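Side-chain contacts in membrane-bound protease PH1510 (Pyrococcus horikoshii, PDB 6M4B), which is a serine protease that cuts near hydrophobic or aromatic residues and can degrade casein and a stomatin homolog in vitro: residues Leu110-Ser113 against Ser117-Glu120; Ile71-Pro76 against Asn176-Lys181; Ala147-Phe150 against Asp154-Leu157. The protein carries 1 engineered substitution. All blocks are in the same frame, centred on the assembly; numbering follows the deposited sequence.

All three contacts lie in the N-terminal protease domain, of the ClpP/crotonase clan. Contact 2 ties strand 70-74 of the parallel sheet to helix 175-182. Its two segments flank the other contacts in sequence: contact 1 comes first between them, then contact 3. Contact 1 is a surface hairpin whose centre lies about 35 Å from that of contact 2, across the chain's centre. Contact 3 lies at the end of helix 144-152, its centre about 19 Å from that of contact 1 and 22 Å from that of contact 2. Contact 1 includes Leu110 of the substrate-binding segment Ala105-Leu110, and contact 3 touches that segment through Asp154 and Arg107. Contact 2 belongs to the core away from the annotated sites.

Contact 1 of 3, residues Leu110-Ser113 against Ser117-Glu120; sequences LGYS and SIIE
A beta hairpin on the surface pairs Leu110, Gly111 and Tyr112 of strand 109-112 with strand 118-120, and Ser113 meets Ser117 at the turn end. Two backbone bonds join the strands away from the turn. Leu110 N donates to Ile119 O at 2.8 Å. Ile119 N donates to Gly111 O, again at 2.8 Å. At its backbone angles a side chain on Gly111 would collide with the carbonyl O of Leu110, so only glycine fits this backbone comfortably.

Near the turn, Ser113 and Ser117 grip each other twice. Ser113 N donates to Ser117 O at 2.8 Å. Ser113 OG in turn accepts Ser117 N at 3.2 Å. The OG gets there because it sits between its own backbone N and carbonyl carbon (chi1 76°). It also makes a weak hydrogen bond to Asn115 O within the turn.

This antiparallel hairpin begins within the substrate-binding segment Ala105-Leu110, whose last two residues, Ile109 and Leu110, are in its first strand. The side chains of Tyr112 and Ile118 share one side of the hairpin as a non-hydrogen-bonded pair. Tyr112 CE2 comes within 4.2 Å of Ile118 CB.

Ile119 spreads its two branches on the other side. Its first torsion (chi1 -58°) places Ile119 CG2 anti to the backbone N, where it meets Leu110 CD1 at 3.7 Å. The two side chains are roughly perpendicular. The longer branch runs the other way, and Ile119 CG1 lies 3.9 Å from Ser113 CB. An alanine here has neither branch, and the Leu110 side chain would probably lose its apolar partner and be freer to turn. Ser117 O, already bonded to Ser113 N, also takes a CA-H...O contact from Tyr112 CA at 3.3 Å.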
ATOM      1  N   LEU A 110       5.766  20.657   3.608  1.00 55.71           N
ATOM      2  CA  LEU A 110       7.163  20.272   3.927  1.00 53.75           C
ATOM      3  C   LEU A 110       7.619  20.896   5.254  1.00 50.97           C
ATOM      4  O   LEU A 110       8.425  20.326   5.962  1.00 65.94           O
ATOM      5  CB  LEU A 110       8.085  20.667   2.751  1.00 52.48           C
ATOM      6  CG  LEU A 110       7.746  20.161   1.342  1.00 49.05           C
ATOM      7  CD1 LEU A 110       8.890  20.449   0.343  1.00 50.87           C
ATOM      8  CD2 LEU A 110       7.459  18.679   1.382  1.00 48.73           C
ATOM      9  N   GLY A 111       7.089  22.074   5.578  1.00 49.84           N
ATOM     10  CA  GLY A 111       7.446  22.831   6.770  1.00 45.89           C
ATOM     11  C   GLY A 111       7.259  24.319   6.460  1.00 48.61           C
ATOM     12  O   GLY A 111       6.480  24.693   5.580  1.00 46.19           O
ATOM     13  N   TYR A 112       7.956  25.161   7.224  1.00 56.39           N
ATOM     14  CA  TYR A 112       8.037  26.625   7.009  1.00 51.37           C
ATOM     15  C   TYR A 112       9.401  27.104   6.430  1.00 49.80           C
ATOM     16  O   TYR A 112      10.486  26.597   6.792  1.00 52.49           O
ATOM     17  CB  TYR A 112       7.734  27.344   8.342  1.00 52.33           C
ATOM     18  CG  TYR A 112       6.295  27.126   8.793  1.00 49.38           C
ATOM     19  CD1 TYR A 112       5.985  26.069   9.642  1.00 49.94           C
ATOM     20  CD2 TYR A 112       5.257  27.955   8.336  1.00 47.83           C
ATOM     21  CE1 TYR A 112       4.677  25.831  10.029  1.00 52.58           C
ATOM     22  CE2 TYR A 112       3.949  27.753   8.739  1.00 46.91           C
ATOM     23  CZ  TYR A 112       3.671  26.677   9.577  1.00 50.81           C
ATOM     24  OH  TYR A 112       2.396  26.444  10.010  1.00 58.26           O
ATOM     25  N   SER A 113       9.336  28.084   5.549  1.00 47.16           N
ATOM     26  CA  SER A 113      10.536  28.588   4.846  1.00 54.53           C
ATOM     27  C   SER A 113      11.431  29.510   5.724  1.00 57.38           C
ATOM     28  O   SER A 113      11.207  29.609   6.933  1.00 57.93           O
ATOM     29  CB  SER A 113      10.106  29.304   3.571  1.00 50.10           C
ATOM     30  OG  SER A 113       9.567  30.577   3.862  1.00 49.42           O
ATOM     31  N   SER A 117       6.923  31.265   5.588  1.00 62.10           N
ATOM     32  CA  SER A 117       5.923  30.835   4.597  1.00 57.22           C
ATOM     33  C   SER A 117       5.750  29.344   4.632  1.00 58.09           C
ATOM     34  O   SER A 117       6.714  28.590   4.733  1.00 54.80           O
ATOM     35  CB  SER A 117       6.289  31.251   3.173  1.00 60.22           C
ATOM     36  OG  SER A 117       6.800  32.551   3.229  1.00 64.81           O
ATOM     37  N   ILE A 118       4.510  28.918   4.476  1.00 59.14           N
ATOM     38  CA  ILE A 118       4.203  27.515   4.463  1.00 61.85           C
ATOM     39  C   ILE A 118       4.776  26.929   3.130  1.00 51.16           C
ATOM     40  O   ILE A 118       4.574  27.467   2.087  1.00 47.36           O
ATOM     41  CB  ILE A 118       2.693  27.314   4.748  1.00 69.77           C
ATOM     42  CG1 ILE A 118       2.490  25.856   5.193  1.00 87.12           C
ATOM     43  CG2 ILE A 118       1.783  27.842   3.605  1.00 69.47           C
ATOM     44  CD1 ILE A 118       1.113  25.275   4.970  1.00 99.24           C
ATOM     45  N   ILE A 119       5.600  25.898   3.203  1.00 48.70           N
ATOM     46  CA  ILE A 119       6.123  25.260   2.014  1.00 47.21           C
ATOM     47  C   ILE A 119       5.148  24.107   1.573  1.00 49.96           C
ATOM     48  O   ILE A 119       5.094  23.038   2.206  1.00 46.08           O
ATOM     49  CB  ILE A 119       7.564  24.700   2.265  1.00 49.60           C
ATOM     50  CG1 ILE A 119       8.557  25.801   2.726  1.00 40.31           C
ATOM     51  CG2 ILE A 119       8.112  23.991   1.007  1.00 46.32           C
ATOM     52  CD1 ILE A 119       9.939  25.279   3.100  1.00 40.82           C
ATOM     53  N   GLU A 120       4.437  24.302   0.484  1.00 45.29           N
ATOM     54  CA  GLU A 120       3.625  23.216  -0.111  1.00 59.29           C
ATOM     55  C   GLU A 120       4.514  22.148  -0.754  1.00 58.19           C
ATOM     56  O   GLU A 120       5.518  22.457  -1.350  1.00 61.57           O
ATOM     57  CB  GLU A 120       2.615  23.756  -1.131  1.00 54.94           C
ATOM     58  CG  GLU A 120       1.654  24.702  -0.420  1.00 67.96           C
ATOM     59  CD  GLU A 120       0.401  24.989  -1.200  1.00 84.10           C
ATOM     60  OE1 GLU A 120      -0.500  24.136  -1.119  1.00 83.25           O
ATOM     61  OE2 GLU A 120       0.300  26.052  -1.869  1.00 91.65           O
TER

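Contact 2 of 3, residues Ile71-Pro76 against Asn176-Lys181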
ATOM      1  N   ILE A  71     -10.115  -1.386  14.426  1.00 32.94           N
ATOM      2  CA  ILE A  71     -11.085  -0.305  14.449  1.00 37.36           C
ATOM      3  C   ILE A  71     -10.299   0.920  14.910  1.00 38.92           C
ATOM      4  O   ILE A  71      -9.676   0.890  15.966  1.00 40.31           O
ATOM      5  CB  ILE A  71     -12.260  -0.623  15.380  1.00 35.63           C
ATOM      6  CG1 ILE A  71     -12.984  -1.865  14.854  1.00 40.01           C
ATOM      7  CG2 ILE A  71     -13.218   0.556  15.438  1.00 37.70           C
ATOM      8  CD1 ILE A  71     -14.068  -2.388  15.757  1.00 39.98           C
ATOM      9  N   ILE A  72     -10.353   1.990  14.123  1.00 37.83           N
ATOM     10  CA  ILE A  72      -9.720   3.229  14.495  1.00 37.34           C
ATOM     11  C   ILE A  72     -10.820   4.106  15.081  1.00 33.64           C
ATOM     12  O   ILE A  72     -11.830   4.344  14.434  1.00 34.18           O
ATOM     13  CB  ILE A  72      -9.009   3.904  13.289  1.00 36.70           C
ATOM     14  CG1 ILE A  72      -7.871   3.009  12.762  1.00 37.64           C
ATOM     15  CG2 ILE A  72      -8.475   5.248  13.694  1.00 36.80           C
ATOM     16  CD1 ILE A  72      -6.734   2.752  13.705  1.00 35.72           C
ATOM     17  N   TYR A  73     -10.610   4.530  16.329  1.00 36.16           N
ATOM     18  CA  TYR A  73     -11.597   5.246  17.096  1.00 36.30           C
ATOM     19  C   TYR A  73     -10.971   6.560  17.483  1.00 39.22           C
ATOM     20  O   TYR A  73     -10.047   6.598  18.295  1.00 39.76           O
ATOM     21  CB  TYR A  73     -12.004   4.466  18.329  1.00 39.00           C
ATOM     22  CG  TYR A  73     -13.100   5.062  19.235  1.00 38.48           C
ATOM     23  CD1 TYR A  73     -14.014   5.984  18.761  1.00 41.76           C
ATOM     24  CD2 TYR A  73     -13.211   4.670  20.580  1.00 38.20           C
ATOM     25  CE1 TYR A  73     -15.021   6.481  19.562  1.00 39.29           C
ATOM     26  CE2 TYR A  73     -14.219   5.180  21.413  1.00 39.99           C
ATOM     27  CZ  TYR A  73     -15.142   6.049  20.899  1.00 41.92           C
ATOM     28  OH  TYR A  73     -16.164   6.559  21.698  1.00 39.14           O
ATOM     29  N   VAL A  74     -11.472   7.623  16.870  1.00 35.74           N
ATOM     30  CA  VAL A  74     -10.963   8.951  17.127  1.00 42.47           C
ATOM     31  C   VAL A  74     -11.579   9.435  18.452  1.00 39.20           C
ATOM     32  O   VAL A  74     -12.783   9.733  18.548  1.00 37.08           O
ATOM     33  CB  VAL A  74     -11.285   9.942  15.991  1.00 41.75           C
ATOM     34  CG1 VAL A  74     -10.480  11.237  16.221  1.00 46.34           C
ATOM     35  CG2 VAL A  74     -10.927   9.328  14.633  1.00 41.48           C
ATOM     36  N   TYR A  75     -10.735   9.500  19.461  1.00 44.89           N
ATOM     37  CA  TYR A  75     -11.168   9.540  20.860  1.00 53.05           C
ATOM     38  C   TYR A  75      -9.960   9.964  21.722  1.00 54.57           C
ATOM     39  O   TYR A  75      -8.819   9.567  21.391  1.00 43.87           O
ATOM     40  CB  TYR A  75     -11.660   8.138  21.252  1.00 51.46           C
ATOM     41  CG  TYR A  75     -12.113   7.981  22.677  1.00 51.00           C
ATOM     42  CD1 TYR A  75     -11.188   7.705  23.699  1.00 56.25           C
ATOM     43  CD2 TYR A  75     -13.466   8.072  23.012  1.00 51.61           C
ATOM     44  CE1 TYR A  75     -11.607   7.545  25.018  1.00 55.37           C
ATOM     45  CE2 TYR A  75     -13.898   7.933  24.333  1.00 55.67           C
ATOM     46  CZ  TYR A  75     -12.962   7.663  25.316  1.00 55.42           C
ATOM     47  OH  TYR A  75     -13.370   7.516  26.590  1.00 63.93           O
ATOM     48  N   PRO A  76     -10.198  10.709  22.837  1.00 54.44           N
ATOM     49  CA  PRO A  76     -11.463  11.167  23.465  1.00 55.34           C
ATOM     50  C   PRO A  76     -12.007  12.377  22.793  1.00 50.37           C
ATOM     51  O   PRO A  76     -11.354  12.893  21.900  1.00 50.23           O
ATOM     52  CB  PRO A  76     -11.044  11.540  24.900  1.00 52.90           C
ATOM     53  CG  PRO A  76      -9.613  11.917  24.769  1.00 56.02           C
ATOM     54  CD  PRO A  76      -9.032  11.024  23.692  1.00 53.89           C
ATOM     55  N   ASN A 176     -18.503   1.323  24.867  1.00 42.01           N
ATOM     56  CA  ASN A 176     -19.740   0.544  24.897  1.00 40.56           C
ATOM     57  C   ASN A 176     -20.727   0.919  23.746  1.00 39.79           C
ATOM     58  O   ASN A 176     -21.300   0.031  23.095  1.00 38.03           O
ATOM     59  CB  ASN A 176     -20.380   0.744  26.274  1.00 46.03           C
ATOM     60  CG  ASN A 176     -21.389  -0.342  26.638  1.00 55.71           C
ATOM     61  OD1 ASN A 176     -21.073  -1.358  27.332  1.00 52.85           O
ATOM     62  ND2 ASN A 176     -22.623  -0.130  26.187  1.00 56.28           N
ATOM     63  N   GLU A 177     -20.905   2.220  23.478  1.00 40.07           N
ATOM     64  CA  GLU A 177     -21.735   2.634  22.338  1.00 42.26           C
ATOM     65  C   GLU A 177     -21.053   2.197  21.003  1.00 37.03           C
ATOM     66  O   GLU A 177     -21.732   1.790  20.079  1.00 34.81           O
ATOM     67  CB  GLU A 177     -22.091   4.138  22.373  1.00 44.34           C
ATOM     68  CG  GLU A 177     -23.284   4.440  21.472  1.00 51.79           C
ATOM     69  CD  GLU A 177     -23.749   5.926  21.400  1.00 61.26           C
ATOM     70  OE1 GLU A 177     -22.954   6.893  21.312  1.00 52.24           O
ATOM     71  OE2 GLU A 177     -24.981   6.122  21.344  1.00 71.64           O
ATOM     72  N   LEU A 178     -19.720   2.236  20.929  1.00 35.80           N
ATOM     73  CA  LEU A 178     -18.993   1.798  19.709  1.00 39.05           C
ATOM     74  C   LEU A 178     -19.279   0.307  19.398  1.00 37.61           C
ATOM     75  O   LEU A 178     -19.770  -0.035  18.290  1.00 34.92           O
ATOM     76  CB  LEU A 178     -17.483   2.083  19.819  1.00 37.31           C
ATOM     77  CG  LEU A 178     -16.547   1.730  18.635  1.00 36.43           C
ATOM     78  CD1 LEU A 178     -15.221   2.430  18.777  1.00 37.90           C
ATOM     79  CD2 LEU A 178     -16.254   0.237  18.571  1.00 43.29           C
ATOM     80  N   LEU A 179     -19.115  -0.516  20.425  1.00 39.02           N
ATOM     81  CA  LEU A 179     -19.471  -1.949  20.375  1.00 41.71           C
ATOM     82  C   LEU A 179     -20.892  -2.182  19.968  1.00 39.81           C
ATOM     83  O   LEU A 179     -21.148  -2.948  19.045  1.00 40.23           O
ATOM     84  CB  LEU A 179     -19.193  -2.643  21.702  1.00 39.48           C
ATOM     85  CG  LEU A 179     -17.691  -2.686  22.075  1.00 42.54           C
ATOM     86  CD1 LEU A 179     -17.540  -3.200  23.521  1.00 44.30           C
ATOM     87  CD2 LEU A 179     -16.845  -3.513  21.121  1.00 45.40           C
ATOM     88  N   LYS A 180     -21.815  -1.447  20.561  1.00 40.74           N
ATOM     89  CA  LYS A 180     -23.231  -1.617  20.240  1.00 42.67           C
ATOM     90  C   LYS A 180     -23.561  -1.289  18.787  1.00 39.76           C
ATOM     91  O   LYS A 180     -24.227  -2.054  18.102  1.00 36.47           O
ATOM     92  CB  LYS A 180     -24.040  -0.766  21.213  1.00 53.76           C
ATOM     93  CG  LYS A 180     -25.555  -0.873  21.173  1.00 61.73           C
ATOM     94  CD  LYS A 180     -26.145   0.111  22.211  1.00 68.84           C
ATOM     95  CE  LYS A 180     -27.376   0.883  21.722  1.00 79.72           C
ATOM     96  NZ  LYS A 180     -28.650   0.155  21.968  1.00 97.91           N
ATOM     97  N   LYS A 181     -23.138  -0.131  18.300  1.00 40.18           N
ATOM     98  CA  LYS A 181     -23.459   0.270  16.893  1.00 37.45           C
ATOM     99  C   LYS A 181     -22.631  -0.470  15.842  1.00 38.04           C
ATOM    100  O   LYS A 181     -23.046  -0.549  14.670  1.00 36.19           O
ATOM    101  CB  LYS A 181     -23.230   1.765  16.714  1.00 44.55           C
ATOM    102  CG  LYS A 181     -24.209   2.630  17.499  1.00 50.86           C
ATOM    103  CD  LYS A 181     -23.725   4.069  17.588  1.00 56.78           C
ATOM    104  CE  LYS A 181     -24.869   5.049  17.780  1.00 55.27           C
ATOM    105  NZ  LYS A 181     -24.459   6.422  17.393  1.00 59.44           N
TER
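Leu178 of helix 175-182 lays one methyl over the ring of Tyr73, on strand 70-74 of the parallel sheet. This is helix-on-sheet packing in the core of a ClpP/crotonase-type alpha/beta domain. The two side chains run past each other in opposite directions. Leu178 CD1 lies over the ring face, with Tyr73 CG nearest at 3.4 Å. The contact is a CH-pi interaction: Leu178 CD1 stands 3.6 Å from the Tyr73 ring centroid and 19° off the ring normal.

The Leu178 side chain reaches the sheet with CG anti to its backbone N (chi1 -179°). The same methyl also touches Ile71, two residues back along the strand, with Leu178 CD1 4.3 Å from Ile71 CG2. Ile71 and Tyr73 lie on the side of the strand that meets this helix. Ile72 points away from it; its side chain touches Ile88 and Ala89 of helix 84-90. Leu178 also packs on Ile43 and Ala96 of the two strands flanking 70-74.

All three touching residues are buried. The phenol oxygen of Tyr73 is satisfied by a hydrogen bond to Ala172 O, in the segment just ahead of the helix. That bond anchors the phenol end. The rotation of the ring is limited by contacts on its two faces: Leu178 CD1 on one and, over the centre of the opposite face, Tyr75 CB, 3.7 Å above the Tyr73 ring plane.

Contact 3 of 3, residues Ala147-Phe150 against Asp154-Leu157; sequences AEEF and DLSL
Glu149 O accepts Leu155 N at 3.2 Å, a bond that joins the last turns of helix 144-152 to the chain leaving it. The N-H...O angle is 161°. Asp154 N is almost as near to Glu149 O, but its angle is too poor for a hydrogen bond. At Asp154 the backbone departs from the helix with a positive phi, 56°. This left-handed conformation breaks the helical course and brings Leu155 N within reach of Glu149 O. In this turn Asp154 CA makes a CA-H...O contact with Phe150 O at 3.3 Å.

The Leu155 side chain runs alongside that of Glu149 in the same direction. Leu155 CD2 rests 3.7 Å from Glu149 OE1 and 4.0 Å from Glu149 CB.

The CB bond of Phe150 points away from residues 154-157. With CG anti to the carbonyl carbon (chi1 -65°), the end of the ring nevertheless comes back to Leu155 and Leu157. Phe150 CD1 lies 3.3 Å from Leu155 O and 4.2 Å from Leu155 CB. Farther along, Leu157 CD1 comes to the ring edge, near its plane, 4.0 Å from Phe150 CE1. These two side chains stand nearly square to each other.

Asp154 OD1 accepts the backbone N of Arg107, a substrate-binding residue, so this helix end is tied to the binding segment. Leu155 and Leu157 form backbone bonds with Ala105 and Ile103, setting strand 156-157 antiparallel to strand 102-104. Phe150 packs on Ile133 of helix 123-139, while Leu155 and Leu157 touch Ile146 of helix 144-152.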
ATOM      1  N   ALA A 147     -12.233  12.167   0.406  1.00 34.31           N
ATOM      2  CA  ALA A 147     -10.844  11.848   0.784  1.00 38.69           C
ATOM      3  C   ALA A 147      -9.845  12.728   0.023  1.00 38.00           C
ATOM      4  O   ALA A 147      -8.883  13.223   0.598  1.00 39.74           O
ATOM      5  CB  ALA A 147     -10.528  10.370   0.569  1.00 35.60           C
ATOM      6  N   GLU A 148     -10.080  12.903  -1.268  1.00 42.21           N
ATOM      7  CA  GLU A 148      -9.241  13.785  -2.100  1.00 44.41           C
ATOM      8  C   GLU A 148      -9.301  15.219  -1.557  1.00 42.79           C
ATOM      9  O   GLU A 148      -8.277  15.843  -1.353  1.00 41.20           O
ATOM     10  CB  GLU A 148      -9.684  13.751  -3.570  1.00 42.57           C
ATOM     11  CG  GLU A 148      -8.827  14.661  -4.448  1.00 49.20           C
ATOM     12  CD  GLU A 148      -9.110  14.573  -5.956  1.00 46.12           C
ATOM     13  OE1 GLU A 148      -8.658  15.468  -6.671  1.00 54.60           O
ATOM     14  OE2 GLU A 148      -9.792  13.674  -6.444  1.00 49.94           O
ATOM     15  N   GLU A 149     -10.495  15.691  -1.219  1.00 39.34           N
ATOM     16  CA  GLU A 149     -10.606  17.025  -0.642  1.00 37.84           C
ATOM     17  C   GLU A 149      -9.896  17.235   0.667  1.00 38.86           C
ATOM     18  O   GLU A 149      -9.488  18.365   0.955  1.00 39.58           O
ATOM     19  CB  GLU A 149     -12.043  17.475  -0.554  1.00 42.10           C
ATOM     20  CG  GLU A 149     -12.754  17.484  -1.923  1.00 43.76           C
ATOM     21  CD  GLU A 149     -14.207  17.891  -1.819  1.00 44.43           C
ATOM     22  OE1 GLU A 149     -14.625  18.309  -0.741  1.00 54.79           O
ATOM     23  OE2 GLU A 149     -14.918  17.851  -2.818  1.00 52.75           O
ATOM     24  N   PHE A 150      -9.700  16.195   1.471  1.00 36.03           N
ATOM     25  CA  PHE A 150      -8.879  16.383   2.644  1.00 36.25           C
ATOM     26  C   PHE A 150      -7.516  16.983   2.260  1.00 39.91           C
ATOM     27  O   PHE A 150      -6.858  17.599   3.098  1.00 41.07           O
ATOM     28  CB  PHE A 150      -8.587  15.066   3.406  1.00 39.74           C
ATOM     29  CG  PHE A 150      -9.783  14.382   4.030  1.00 38.96           C
ATOM     30  CD1 PHE A 150     -10.915  15.085   4.433  1.00 40.33           C
ATOM     31  CD2 PHE A 150      -9.768  12.980   4.201  1.00 39.50           C
ATOM     32  CE1 PHE A 150     -11.990  14.445   5.020  1.00 41.08           C
ATOM     33  CE2 PHE A 150     -10.840  12.324   4.799  1.00 40.33           C
ATOM     34  CZ  PHE A 150     -11.947  13.062   5.234  1.00 42.69           C
ATOM     35  N   ASP A 154      -7.728  20.924   2.046  1.00 46.69           N
ATOM     36  CA  ASP A 154      -7.413  20.803   3.474  1.00 49.10           C
ATOM     37  C   ASP A 154      -8.694  20.599   4.330  1.00 47.56           C
ATOM     38  O   ASP A 154      -8.761  20.985   5.492  1.00 50.04           O
ATOM     39  CB  ASP A 154      -6.586  22.026   3.945  1.00 50.41           C
ATOM     40  CG  ASP A 154      -5.658  21.685   5.073  1.00 52.24           C
ATOM     41  OD1 ASP A 154      -5.153  20.544   5.107  1.00 55.24           O
ATOM     42  OD2 ASP A 154      -5.412  22.542   5.959  1.00 55.44           O
ATOM     43  N   LEU A 155      -9.698  19.979   3.719  1.00 46.25           N
ATOM     44  CA  LEU A 155     -10.968  19.725   4.356  1.00 44.69           C
ATOM     45  C   LEU A 155     -10.784  18.904   5.647  1.00 47.43           C
ATOM     46  O   LEU A 155      -9.999  17.967   5.711  1.00 40.54           O
ATOM     47  CB  LEU A 155     -11.888  19.011   3.399  1.00 40.81           C
ATOM     48  CG  LEU A 155     -13.320  18.762   3.881  1.00 43.66           C
ATOM     49  CD1 LEU A 155     -14.083  20.057   4.075  1.00 46.83           C
ATOM     50  CD2 LEU A 155     -14.073  17.826   2.921  1.00 37.20           C
ATOM     51  N   SER A 156     -11.521  19.339   6.653  1.00 50.07           N
ATOM     52  CA  SER A 156     -11.623  18.749   7.976  1.00 50.05           C
ATOM     53  C   SER A 156     -13.115  18.552   8.223  1.00 51.39           C
ATOM     54  O   SER A 156     -13.906  19.424   7.874  1.00 48.65           O
ATOM     55  CB  SER A 156     -11.149  19.742   9.011  1.00 52.80           C
ATOM     56  OG  SER A 156     -10.454  19.061   9.998  1.00 63.12           O
ATOM     57  N   LEU A 157     -13.492  17.434   8.823  1.00 48.28           N
ATOM     58  CA  LEU A 157     -14.898  17.100   9.063  1.00 45.87           C
ATOM     59  C   LEU A 157     -15.132  16.833  10.524  1.00 39.29           C
ATOM     60  O   LEU A 157     -14.244  16.364  11.207  1.00 45.49           O
ATOM     61  CB  LEU A 157     -15.356  15.878   8.252  1.00 38.33           C
ATOM     62  CG  LEU A 157     -15.357  16.026   6.715  1.00 46.57           C
ATOM     63  CD1 LEU A 157     -15.840  14.728   6.081  1.00 44.58           C
ATOM     64  CD2 LEU A 157     -16.168  17.229   6.193  1.00 45.04           C
TER